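Local coordinates for putative type I restriction enzyme R protein (Bacteroides fragilis NCTC 9343, PDB 3EVY) that is a C-terminal fragment of a putative type I restriction enzyme R subunit, which is probably needed for DNA cleavage and ATP hydrolysis, at residues E41-L44 against D45-F49; E62-Y66 against N67-A71. One frame throughout, in Å; residues are numbered along the deposited sequence.

Both contacts are local, and both involve helix 43-63. Interaction 1 is the start of that helix, and interaction 2 is the region where the helix gives way to the loop. They come in series along the chain, interaction 1 first. Their centres lie 30 Å apart, with nearest atoms about 16 Å apart, so they do not touch. They sit on opposite sides of the chain's centre. The modelled piece is mostly helical, with no strand, and belongs to the C-terminal part of the R subunit. One end of the helix is capped by a serine; the other passes into the loop through two beta turns.

Interaction 1: residues E41-L44 against D45-F49; sequences ESEL and DKRRF
S42 OG accepts a hydrogen bond from D45 N at 3.3 Å, the N-cap bond, capping the first turn of the helix. With chi1 at 68°, the hydroxyl is tucked between the backbone N and the carbonyl carbon of S42, facing the first helical turn. D45 leans back over the same hydroxyl, with OD2 3.1 Å from S42 OG.

The tight part is the backbone of the first turn. K46 N bonds to S42 O at 3.1 Å and R47 N to E43 O at 2.8 Å. R48 N follows, bonding to L44 O at 2.9 Å. R47 CG lies 2.9 Å from E43 O.

The outer side is looser. The carboxylate of E43 lies against the aliphatic part of K46, with OE1 3.5 Å from K46 CD. E43 is bent at chi2 (61°), which folds the carboxylate back over this lysine. E43 OE2 and K46 NZ stay 4.3 Å apart, too far for a salt bridge, so any attraction is probably modest. L44 is exposed; its first side-chain bond points away, though CB still touches D45 N.

The inward side meets other helices. K46 and F49 touch M91 of helix 78-91, and R47 NH2 makes a weak hydrogen bond to M91 O. F49 also packs edge-to-face on F31, just after helix 12-30.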
# COMPACT_ATOMS: atom_id res chain seq x y z
N GLU A 41 5.59 -3.66 -17.74
CA GLU A 41 6.71 -3.86 -18.67
C GLU A 41 7.72 -2.70 -18.68
O GLU A 41 8.91 -2.91 -18.51
CB GLU A 41 6.21 -4.21 -20.07
CG GLU A 41 5.53 -5.62 -20.14
CD GLU A 41 5.25 -6.09 -21.58
OE1 GLU A 41 5.90 -5.58 -22.55
OE2 GLU A 41 4.37 -6.97 -21.74
N SER A 42 7.25 -1.46 -18.83
CA SER A 42 8.20 -0.39 -18.80
C SER A 42 8.87 -0.24 -17.42
O SER A 42 8.25 -0.48 -16.36
CB SER A 42 7.57 0.91 -19.27
OG SER A 42 6.62 1.38 -18.36
N GLU A 43 10.13 0.21 -17.44
CA GLU A 43 10.81 0.51 -16.21
C GLU A 43 10.16 1.71 -15.48
O GLU A 43 10.20 1.76 -14.25
CB GLU A 43 12.33 0.67 -16.41
CG GLU A 43 13.16 -0.27 -15.45
CD GLU A 43 12.89 -1.79 -15.67
OE1 GLU A 43 12.28 -2.22 -16.70
OE2 GLU A 43 13.31 -2.59 -14.80
N LEU A 44 9.55 2.65 -16.21
CA LEU A 44 8.91 3.78 -15.52
C LEU A 44 7.73 3.25 -14.69
O LEU A 44 7.51 3.70 -13.58
CB LEU A 44 8.48 4.94 -16.46
CG LEU A 44 9.66 5.76 -17.10
CD1 LEU A 44 9.18 6.95 -17.90
CD2 LEU A 44 10.79 6.17 -16.07
N ASP A 45 6.97 2.31 -15.24
CA ASP A 45 5.86 1.73 -14.51
C ASP A 45 6.32 0.94 -13.31
O ASP A 45 5.70 1.07 -12.25
CB ASP A 45 5.02 0.84 -15.38
CG ASP A 45 4.16 1.62 -16.32
OD1 ASP A 45 3.90 2.81 -16.05
OD2 ASP A 45 3.71 1.05 -17.30
N LYS A 46 7.36 0.13 -13.47
CA LYS A 46 7.94 -0.58 -12.32
C LYS A 46 8.41 0.38 -11.26
O LYS A 46 8.16 0.16 -10.10
CB LYS A 46 9.05 -1.54 -12.69
CG LYS A 46 8.61 -2.52 -13.69
CD LYS A 46 9.81 -3.06 -14.40
CE LYS A 46 10.17 -4.40 -13.83
NZ LYS A 46 10.08 -5.47 -14.86
N ARG A 47 9.06 1.48 -11.66
CA ARG A 47 9.45 2.47 -10.65
C ARG A 47 8.25 3.12 -9.94
O ARG A 47 8.32 3.36 -8.73
CB ARG A 47 10.35 3.55 -11.21
CG ARG A 47 11.56 2.98 -11.94
CD ARG A 47 12.36 2.02 -11.07
NE ARG A 47 11.90 0.62 -11.19
CZ ARG A 47 12.51 -0.43 -10.61
NH1 ARG A 47 13.60 -0.24 -9.85
NH2 ARG A 47 12.05 -1.65 -10.77
N ARG A 48 7.19 3.39 -10.70
CA ARG A 48 5.99 4.01 -10.16
C ARG A 48 5.41 3.10 -9.05
O ARG A 48 5.01 3.57 -7.98
CB ARG A 48 4.97 4.23 -11.27
CG ARG A 48 3.53 4.59 -10.87
CD ARG A 48 2.95 5.36 -12.06
NE ARG A 48 4.06 5.83 -12.93
CZ ARG A 48 3.91 6.47 -14.09
NH1 ARG A 48 2.66 6.71 -14.52
NH2 ARG A 48 4.97 6.88 -14.82
N PHE A 49 5.38 1.79 -9.33
CA PHE A 49 4.82 0.86 -8.41
C PHE A 49 5.66 0.80 -7.14
O PHE A 49 5.12 0.98 -6.03
CB PHE A 49 4.75 -0.54 -9.00
CG PHE A 49 4.63 -1.58 -7.95
CD1 PHE A 49 3.40 -1.78 -7.30
CD2 PHE A 49 5.72 -2.34 -7.57
CE1 PHE A 49 3.28 -2.72 -6.30
CE2 PHE A 49 5.60 -3.27 -6.62
CZ PHE A 49 4.38 -3.48 -5.96

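Interaction 2: residues E62-Y66 against N67-A71; sequences EVKGY and NEFDA
Y66 O accepts a hydrogen bond from F69 N at 3.0 Å, closing a type I beta turn from Y66 to F69. The donor stands well above the carbonyl plane of Y66.

The F69 side chain turns back toward the end of the helix. Its CG is anti to the backbone N (chi1 170°), which lays a face of the ring against K64. K64 CG sits over the ring face, 3.7 Å from the F69 centroid and 13° off the normal, a CH-pi contact. The rest of the extended K64 chain runs alongside, with CE 3.7 Å from F69 CZ. Its ammonium goes on to a salt bridge with E78. A71 N lies over the opposite face of the ring, offset toward the rim. V63 CG2 adds an apolar contact to F69 CD1 at 4.0 Å.

On the other flank, E68 OE1 lies 3.5 Å from Y66 CB and near the plane of the ring, at its edge. Ring and carboxylate planes are 85° apart. E68 OE2 is held by a salt bridge to K11.

Two type I turns in succession, V63 to Y66 and Y66 to F69, form a helix-to-loop exit, with F69 folded back against V63 and K64.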
# COMPACT_ATOMS: atom_id res chain seq x y z
N GLU A 62 3.31 2.93 10.13
CA GLU A 62 3.10 4.07 10.97
C GLU A 62 1.78 3.97 11.73
O GLU A 62 1.76 4.13 12.94
CB GLU A 62 3.12 5.35 10.06
CG GLU A 62 2.75 6.63 10.77
CD GLU A 62 3.32 7.91 10.10
OE1 GLU A 62 3.48 8.89 10.85
OE2 GLU A 62 3.58 7.98 8.87
N VAL A 63 0.68 3.67 11.04
CA VAL A 63 -0.59 3.37 11.78
C VAL A 63 -0.52 2.15 12.67
O VAL A 63 -1.19 2.12 13.67
CB VAL A 63 -1.87 3.33 10.85
CG1 VAL A 63 -1.98 4.66 10.07
CG2 VAL A 63 -1.80 2.15 9.93
N LYS A 64 0.31 1.15 12.36
CA LYS A 64 0.44 0.02 13.29
C LYS A 64 1.18 0.45 14.55
O LYS A 64 1.23 -0.29 15.54
CB LYS A 64 1.14 -1.19 12.63
CG LYS A 64 0.38 -1.77 11.45
CD LYS A 64 1.07 -2.93 10.83
CE LYS A 64 0.16 -3.56 9.82
NZ LYS A 64 0.84 -4.70 9.20
N GLY A 65 1.78 1.62 14.50
CA GLY A 65 2.46 2.11 15.68
C GLY A 65 1.56 2.83 16.70
O GLY A 65 2.08 3.53 17.61
N TYR A 66 0.23 2.67 16.54
CA TYR A 66 -0.76 3.21 17.48
C TYR A 66 -1.49 2.10 18.24
O TYR A 66 -1.86 1.06 17.67
CB TYR A 66 -1.81 4.15 16.79
CG TYR A 66 -1.20 5.47 16.36
CD1 TYR A 66 -0.51 5.56 15.19
CD2 TYR A 66 -1.25 6.60 17.21
CE1 TYR A 66 0.08 6.76 14.79
CE2 TYR A 66 -0.65 7.80 16.84
CZ TYR A 66 -0.01 7.88 15.64
OH TYR A 66 0.58 9.06 15.25
N ASN A 67 -1.76 2.38 19.52
CA ASN A 67 -2.49 1.43 20.39
C ASN A 67 -3.86 1.06 19.80
O ASN A 67 -4.35 -0.07 20.00
CB ASN A 67 -2.77 2.09 21.72
CG ASN A 67 -1.56 2.08 22.66
OD1 ASN A 67 -0.78 1.11 22.68
ND2 ASN A 67 -1.45 3.13 23.49
N GLU A 68 -4.47 2.01 19.10
CA GLU A 68 -5.81 1.79 18.59
C GLU A 68 -5.84 1.13 17.22
O GLU A 68 -6.91 1.04 16.63
CB GLU A 68 -6.65 3.06 18.61
CG GLU A 68 -6.14 4.25 17.79
CD GLU A 68 -5.28 5.24 18.61
OE1 GLU A 68 -4.25 4.82 19.24
OE2 GLU A 68 -5.61 6.47 18.59
N PHE A 69 -4.68 0.65 16.74
CA PHE A 69 -4.60 0.04 15.38
C PHE A 69 -5.60 -1.10 15.15
O PHE A 69 -5.70 -2.05 15.94
CB PHE A 69 -3.16 -0.40 14.97
CG PHE A 69 -3.12 -1.23 13.68
CD1 PHE A 69 -3.29 -0.65 12.44
CD2 PHE A 69 -3.02 -2.65 13.75
CE1 PHE A 69 -3.30 -1.44 11.23
CE2 PHE A 69 -3.03 -3.44 12.59
CZ PHE A 69 -3.13 -2.84 11.30
N ASP A 70 -6.32 -1.03 14.05
CA ASP A 70 -7.23 -2.11 13.68
C ASP A 70 -7.12 -2.26 12.16
O ASP A 70 -7.43 -1.33 11.41
CB ASP A 70 -8.65 -1.72 14.10
CG ASP A 70 -9.67 -2.77 13.78
OD1 ASP A 70 -9.31 -3.84 13.27
OD2 ASP A 70 -10.87 -2.51 14.07
N ALA A 71 -6.66 -3.43 11.72
CA ALA A 71 -6.50 -3.70 10.33
C ALA A 71 -7.75 -3.40 9.55
O ALA A 71 -7.67 -3.02 8.38
CB ALA A 71 -5.99 -5.15 10.07